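Local coordinates for protein myosin-I heavy chain (Dictyostelium discoideum, PDB 5EJR) that is an actin-based motor with ATPase activity, involved in early phagocytosis and adhesion, and here represented by its C-terminal MyTH4-FERM tail domain, at residues C319-W331 / P402-G414. Sequence-based numbering, arbitrary orientation. Where two conformers were deposited one is given.
Sequences CFELTYCQIRDEW and PEYLKLMFINLIG. With EDO (1,2-ethanediol), chain H.
Phe409 plugs into a hole on helix 319-331 formed by Tyr324, Ile327, Arg328 and Trp331. Its CE2 packs 3.8 Å from Ile327 CG2, while its edge points at the face of the five-membered ring of Trp331 in a T-shaped pair, planes 78° apart. With CG anti to the backbone N, the Phe409 ring also reaches Tyr324, where CD2 lies 3.5 Å from Tyr324 CE1, near the plane of the tyrosine ring. Ile327 CD1 rests against Ile410 CG1, and Ile413 CD1 abuts Trp331 CE3 at 3.4 Å. The reciprocal knob is Phe320, held among Glu403, Lys406, Leu407 and Ile410; its CE1 is 3.7 Å from Leu407 CD2. Nearer the polar edge, the extended aliphatic chain of Lys406 lies across the Tyr324 ring face, CG standing 3.7 Å above the ring centroid in a CH-pi contact. With an alanine in place of Tyr324, the lysine chain would probably lose its aromatic platform and a gap would open beside Phe409. Beyond the ring, Lys406 NZ bonds Glu321 OE1 at 2.7 Å on the syn side, 25° out of the carboxylate plane; a bend at chi2 carries the carboxylate to that salt bridge. The helices run at 47° to each other, their axes 10.5 Å apart, within the helical central lobe of the FERM domain. Helix 341-355 touches Tyr324 through Leu351 and Leu354, helix 311-314 packs on Phe320, and Trp331 NE1 donates to Val372 O. Gln326 and Thr323 bond to Arg296, tying helix 319-331 to strand 290-296.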
loop_
_atom_site.group_PDB
_atom_site.type_symbol
_atom_site.label_atom_id
_atom_site.label_comp_id
_atom_site.label_asym_id
_atom_site.label_seq_id
_atom_site.Cartn_x
_atom_site.Cartn_y
_atom_site.Cartn_z
ATOM N N CYS A 319 -21.286 -10.154 -7.702
ATOM C CA CYS A 319 -20.066 -10.149 -8.490
ATOM C C CYS A 319 -20.395 -9.798 -9.951
ATOM O O CYS A 319 -19.623 -9.072 -10.569
ATOM C CB CYS A 319 -19.329 -11.484 -8.386
ATOM S SG CYS A 319 -18.009 -11.715 -9.605
ATOM N N PHE A 320 -21.510 -10.316 -10.498
ATOM C CA PHE A 320 -21.884 -10.046 -11.882
ATOM C C PHE A 320 -22.158 -8.557 -12.057
ATOM O O PHE A 320 -21.717 -7.969 -13.032
ATOM C CB PHE A 320 -23.106 -10.852 -12.321
ATOM C CG PHE A 320 -23.507 -10.594 -13.756
ATOM C CD1 PHE A 320 -22.622 -10.845 -14.801
ATOM C CD2 PHE A 320 -24.765 -10.083 -14.066
ATOM C CE1 PHE A 320 -22.980 -10.560 -16.125
ATOM C CE2 PHE A 320 -25.119 -9.802 -15.402
ATOM C CZ PHE A 320 -24.236 -10.070 -16.416
ATOM N N GLU A 321 -22.859 -7.964 -11.094
ATOM C CA GLU A 321 -23.204 -6.551 -11.127
ATOM C C GLU A 321 -21.949 -5.653 -11.074
ATOM O O GLU A 321 -21.833 -4.701 -11.856
ATOM C CB GLU A 321 -24.241 -6.223 -10.029
ATOM C CG GLU A 321 -24.857 -4.831 -10.122
ATOM C CD GLU A 321 -25.424 -4.433 -11.475
ATOM O OE1 GLU A 321 -25.860 -5.324 -12.238
ATOM O OE2 GLU A 321 -25.430 -3.219 -11.772
ATOM N N LEU A 322 -20.993 -5.998 -10.211
ATOM C CA LEU A 322 -19.742 -5.256 -10.113
ATOM C C LEU A 322 -18.921 -5.410 -11.369
ATOM O O LEU A 322 -18.276 -4.455 -11.795
ATOM C CB LEU A 322 -18.924 -5.659 -8.906
ATOM C CG LEU A 322 -19.418 -5.175 -7.562
ATOM C CD1 LEU A 322 -18.607 -5.831 -6.449
ATOM C CD2 LEU A 322 -19.359 -3.625 -7.448
ATOM N N THR A 323 -18.976 -6.606 -11.980
ATOM C CA THR A 323 -18.271 -6.879 -13.235
ATOM C C THR A 323 -18.843 -6.052 -14.362
ATOM O O THR A 323 -18.071 -5.435 -15.100
ATOM C CB THR A 323 -18.287 -8.379 -13.553
ATOM O OG1 THR A 323 -17.680 -9.057 -12.455
ATOM C CG2 THR A 323 -17.520 -8.702 -14.841
ATOM N N TYR A 324 -20.181 -6.087 -14.531
ATOM C CA TYR A 324 -20.850 -5.338 -15.587
ATOM C C TYR A 324 -20.495 -3.841 -15.440
ATOM O O TYR A 324 -20.073 -3.224 -16.410
ATOM C CB TYR A 324 -22.386 -5.570 -15.555
ATOM C CG TYR A 324 -23.124 -4.488 -16.319
ATOM C CD1 TYR A 324 -22.998 -4.372 -17.702
ATOM C CD2 TYR A 324 -23.882 -3.532 -15.649
ATOM C CE1 TYR A 324 -23.636 -3.356 -18.401
ATOM C CE2 TYR A 324 -24.491 -2.485 -16.336
ATOM C CZ TYR A 324 -24.338 -2.385 -17.706
ATOM O OH TYR A 324 -24.976 -1.381 -18.374
ATOM N N CYS A 325 -20.677 -3.296 -14.224
ATOM C CA CYS A 325 -20.380 -1.920 -13.830
ATOM C C CYS A 325 -18.925 -1.538 -14.188
ATOM O O CYS A 325 -18.700 -0.457 -14.721
ATOM C CB CYS A 325 -20.671 -1.736 -12.341
ATOM S SG CYS A 325 -20.427 -0.052 -11.721
ATOM N N GLN A 326 -17.956 -2.449 -13.955
ATOM C CA GLN A 326 -16.524 -2.211 -14.236
ATOM C C GLN A 326 -16.249 -2.156 -15.741
ATOM O O GLN A 326 -15.539 -1.262 -16.179
ATOM C CB GLN A 326 -15.636 -3.273 -13.562
ATOM C CG GLN A 326 -14.153 -3.060 -13.804
ATOM C CD GLN A 326 -13.347 -4.032 -12.993
ATOM O OE1 GLN A 326 -13.563 -4.198 -11.804
ATOM N NE2 GLN A 326 -12.430 -4.715 -13.628
ATOM N N ILE A 327 -16.824 -3.077 -16.518
ATOM C CA ILE A 327 -16.597 -3.111 -17.973
ATOM C C ILE A 327 -17.281 -1.895 -18.624
ATOM O O ILE A 327 -16.727 -1.311 -19.551
ATOM C CB ILE A 327 -17.098 -4.453 -18.560
ATOM C CG1 ILE A 327 -16.276 -5.630 -17.933
ATOM C CG2 ILE A 327 -16.975 -4.458 -20.108
ATOM C CD1 ILE A 327 -17.039 -6.970 -17.982
ATOM N N ARG A 328 -18.481 -1.537 -18.138
ATOM C CA ARG A 328 -19.240 -0.383 -18.641
ATOM C C ARG A 328 -18.437 0.897 -18.400
ATOM O O ARG A 328 -18.350 1.725 -19.297
ATOM C CB ARG A 328 -20.622 -0.255 -17.974
ATOM C CG ARG A 328 -21.574 0.623 -18.827
ATOM C CD ARG A 328 -22.737 1.121 -17.979
ATOM N NE ARG A 328 -23.774 1.796 -18.772
ATOM C CZ ARG A 328 -23.774 3.105 -19.049
ATOM N NH1 ARG A 328 -22.778 3.878 -18.641
ATOM N NH2 ARG A 328 -24.771 3.643 -19.749
ATOM N N ASP A 329 -17.824 1.033 -17.213
ATOM C CA ASP A 329 -16.999 2.193 -16.845
ATOM C C ASP A 329 -15.775 2.324 -17.733
ATOM O O ASP A 329 -15.445 3.437 -18.190
ATOM C CB ASP A 329 -16.629 2.147 -15.360
ATOM C CG ASP A 329 -15.730 3.292 -14.948
ATOM O OD1 ASP A 329 -16.255 4.399 -14.716
ATOM O OD2 ASP A 329 -14.497 3.086 -14.893
ATOM N N GLU A 330 -15.108 1.176 -18.024
ATOM C CA GLU A 330 -13.932 1.143 -18.908
ATOM C C GLU A 330 -14.341 1.536 -20.328
ATOM O O GLU A 330 -13.594 2.262 -21.018
ATOM C CB GLU A 330 -13.307 -0.270 -18.907
ATOM C CG GLU A 330 -12.607 -0.562 -17.594
ATOM C CD GLU A 330 -12.287 -2.030 -17.375
ATOM O OE1 GLU A 330 -11.386 -2.322 -16.561
ATOM O OE2 GLU A 330 -12.956 -2.894 -17.984
ATOM N N TRP A 331 -15.515 1.033 -20.775
ATOM C CA TRP A 331 -16.077 1.402 -22.072
ATOM C C TRP A 331 -16.314 2.931 -22.075
ATOM O O TRP A 331 -15.941 3.590 -23.047
ATOM C CB TRP A 331 -17.414 0.703 -22.303
ATOM C CG TRP A 331 -18.239 1.261 -23.438
ATOM C CD1 TRP A 331 -19.384 1.998 -23.336
ATOM C CD2 TRP A 331 -17.944 1.163 -24.834
ATOM N NE1 TRP A 331 -19.828 2.359 -24.590
ATOM C CE2 TRP A 331 -18.947 1.877 -25.530
ATOM C CE3 TRP A 331 -16.898 0.569 -25.572
ATOM C CZ2 TRP A 331 -18.990 1.937 -26.934
ATOM C CZ3 TRP A 331 -16.938 0.631 -26.962
ATOM C CH2 TRP A 331 -17.948 1.358 -27.626
ATOM N N PRO A 402 -32.907 -7.435 -18.343
ATOM C CA PRO A 402 -31.699 -6.650 -18.030
ATOM C C PRO A 402 -30.441 -7.511 -17.870
ATOM O O PRO A 402 -29.392 -7.151 -18.379
ATOM C CB PRO A 402 -32.066 -5.955 -16.715
ATOM C CG PRO A 402 -33.569 -5.873 -16.744
ATOM C CD PRO A 402 -33.966 -7.189 -17.333
ATOM N N GLU A 403 -30.545 -8.681 -17.198
ATOM C CA GLU A 403 -29.394 -9.584 -17.088
ATOM C C GLU A 403 -28.869 -10.015 -18.465
ATOM O O GLU A 403 -27.652 -10.072 -18.668
ATOM C CB GLU A 403 -29.777 -10.847 -16.300
ATOM C CG GLU A 403 -28.584 -11.747 -16.076
ATOM C CD GLU A 403 -28.865 -12.823 -15.061
ATOM O OE1 GLU A 403 -28.721 -12.539 -13.852
ATOM O OE2 GLU A 403 -29.204 -13.953 -15.477
ATOM N N TYR A 404 -29.775 -10.364 -19.378
ATOM C CA TYR A 404 -29.351 -10.830 -20.698
ATOM C C TYR A 404 -28.696 -9.726 -21.520
ATOM O O TYR A 404 -27.782 -10.009 -22.297
ATOM C CB TYR A 404 -30.487 -11.514 -21.448
ATOM C CG TYR A 404 -30.031 -12.216 -22.699
ATOM C CD1 TYR A 404 -29.388 -13.455 -22.637
ATOM C CD2 TYR A 404 -30.183 -11.622 -23.948
ATOM C CE1 TYR A 404 -28.948 -14.097 -23.796
ATOM C CE2 TYR A 404 -29.767 -12.261 -25.109
ATOM C CZ TYR A 404 -29.132 -13.485 -25.030
ATOM O OH TYR A 404 -28.701 -14.069 -26.194
ATOM N N LEU A 405 -29.146 -8.471 -21.339
ATOM C CA LEU A 405 -28.553 -7.320 -22.019
ATOM C C LEU A 405 -27.123 -7.052 -21.489
ATOM O O LEU A 405 -26.233 -6.708 -22.260
ATOM C CB LEU A 405 -29.433 -6.083 -21.839
ATOM C CG LEU A 405 -30.779 -6.028 -22.602
ATOM C CD1 LEU A 405 -31.649 -4.880 -22.045
ATOM C CD2 LEU A 405 -30.574 -5.879 -24.131
ATOM N N LYS A 406 -26.900 -7.260 -20.202
ATOM C CA LYS A 406 -25.592 -7.078 -19.588
ATOM C C LYS A 406 -24.596 -8.138 -20.131
ATOM O O LYS A 406 -23.467 -7.786 -20.490
ATOM C CB LYS A 406 -25.695 -7.080 -18.047
ATOM C CG LYS A 406 -26.483 -5.875 -17.472
ATOM C CD LYS A 406 -26.688 -6.001 -15.979
ATOM C CE LYS A 406 -27.718 -5.026 -15.474
ATOM N NZ LYS A 406 -27.874 -5.102 -14.007
ATOM N N LEU A 407 -25.081 -9.379 -20.339
ATOM C CA LEU A 407 -24.274 -10.472 -20.894
ATOM C C LEU A 407 -23.938 -10.207 -22.354
ATOM O O LEU A 407 -22.824 -10.498 -22.780
ATOM C CB LEU A 407 -25.018 -11.830 -20.764
ATOM C CG LEU A 407 -25.204 -12.388 -19.347
ATOM C CD1 LEU A 407 -26.253 -13.499 -19.318
ATOM C CD2 LEU A 407 -23.921 -12.940 -18.807
ATOM N N MET A 408 -24.900 -9.630 -23.115
ATOM C CA MET A 408 -24.757 -9.288 -24.535
ATOM C C MET A 408 -23.710 -8.176 -24.657
ATOM O O MET A 408 -22.887 -8.204 -25.566
ATOM C CB MET A 408 -26.095 -8.755 -25.095
ATOM C CG MET A 408 -27.090 -9.806 -25.493
ATOM S SD MET A 408 -28.670 -9.048 -26.034
ATOM C CE MET A 408 -28.192 -8.338 -27.614
ATOM N N PHE A 409 -23.795 -7.171 -23.778
ATOM C CA PHE A 409 -22.834 -6.061 -23.757
ATOM C C PHE A 409 -21.416 -6.614 -23.494
ATOM O O PHE A 409 -20.504 -6.337 -24.261
ATOM C CB PHE A 409 -23.231 -5.036 -22.684
ATOM C CG PHE A 409 -22.140 -4.039 -22.347
ATOM C CD1 PHE A 409 -21.691 -3.122 -23.296
ATOM C CD2 PHE A 409 -21.515 -4.061 -21.104
ATOM C CE1 PHE A 409 -20.675 -2.207 -22.983
ATOM C CE2 PHE A 409 -20.495 -3.157 -20.799
ATOM C CZ PHE A 409 -20.071 -2.249 -21.749
ATOM N N ILE A 410 -21.261 -7.459 -22.448
ATOM C CA ILE A 410 -19.951 -8.045 -22.148
ATOM C C ILE A 410 -19.451 -8.901 -23.313
ATOM O O ILE A 410 -18.294 -8.797 -23.660
ATOM C CB ILE A 410 -19.937 -8.810 -20.803
ATOM C CG1 ILE A 410 -20.292 -7.847 -19.635
ATOM C CG2 ILE A 410 -18.573 -9.478 -20.600
ATOM C CD1 ILE A 410 -20.879 -8.481 -18.356
ATOM N N ASN A 411 -20.327 -9.688 -23.934
ATOM C CA ASN A 411 -19.951 -10.522 -25.078
ATOM C C ASN A 411 -19.393 -9.672 -26.225
ATOM O O ASN A 411 -18.386 -10.014 -26.830
ATOM C CB ASN A 411 -21.149 -11.362 -25.565
ATOM C CG ASN A 411 -20.789 -12.243 -26.750
ATOM O OD1 ASN A 411 -19.879 -13.095 -26.715
ATOM N ND2 ASN A 411 -21.437 -11.991 -27.844
ATOM N N LEU A 412 -20.068 -8.566 -26.527
ATOM C CA LEU A 412 -19.624 -7.684 -27.610
ATOM C C LEU A 412 -18.292 -7.024 -27.331
ATOM O O LEU A 412 -17.414 -7.089 -28.170
ATOM C CB LEU A 412 -20.712 -6.673 -27.929
ATOM C CG LEU A 412 -21.749 -7.295 -28.825
ATOM C CD1 LEU A 412 -23.073 -6.641 -28.643
ATOM C CD2 LEU A 412 -21.287 -7.280 -30.283
ATOM N N ILE A 413 -18.127 -6.414 -26.158
ATOM C CA ILE A 413 -16.854 -5.823 -25.738
ATOM C C ILE A 413 -15.741 -6.885 -25.755
ATOM O O ILE A 413 -14.683 -6.676 -26.354
ATOM C CB ILE A 413 -16.982 -5.218 -24.316
ATOM C CG1 ILE A 413 -17.868 -3.962 -24.326
ATOM C CG2 ILE A 413 -15.578 -4.914 -23.696
ATOM C CD1 ILE A 413 -17.349 -2.742 -25.119
ATOM N N GLY A 414 -16.013 -8.003 -25.092
ATOM C CA GLY A 414 -15.066 -9.094 -24.909
ATOM C C GLY A 414 -14.528 -9.697 -26.181
ATOM O O GLY A 414 -13.325 -9.887 -26.287
HETATM C C1 EDO H . -11.856 -6.324 -18.589
HETATM O O1 EDO H . -10.476 -6.042 -18.683
HETATM C C2 EDO H . -12.534 -6.028 -17.215
HETATM O O2 EDO H . -11.986 -4.956 -16.470
#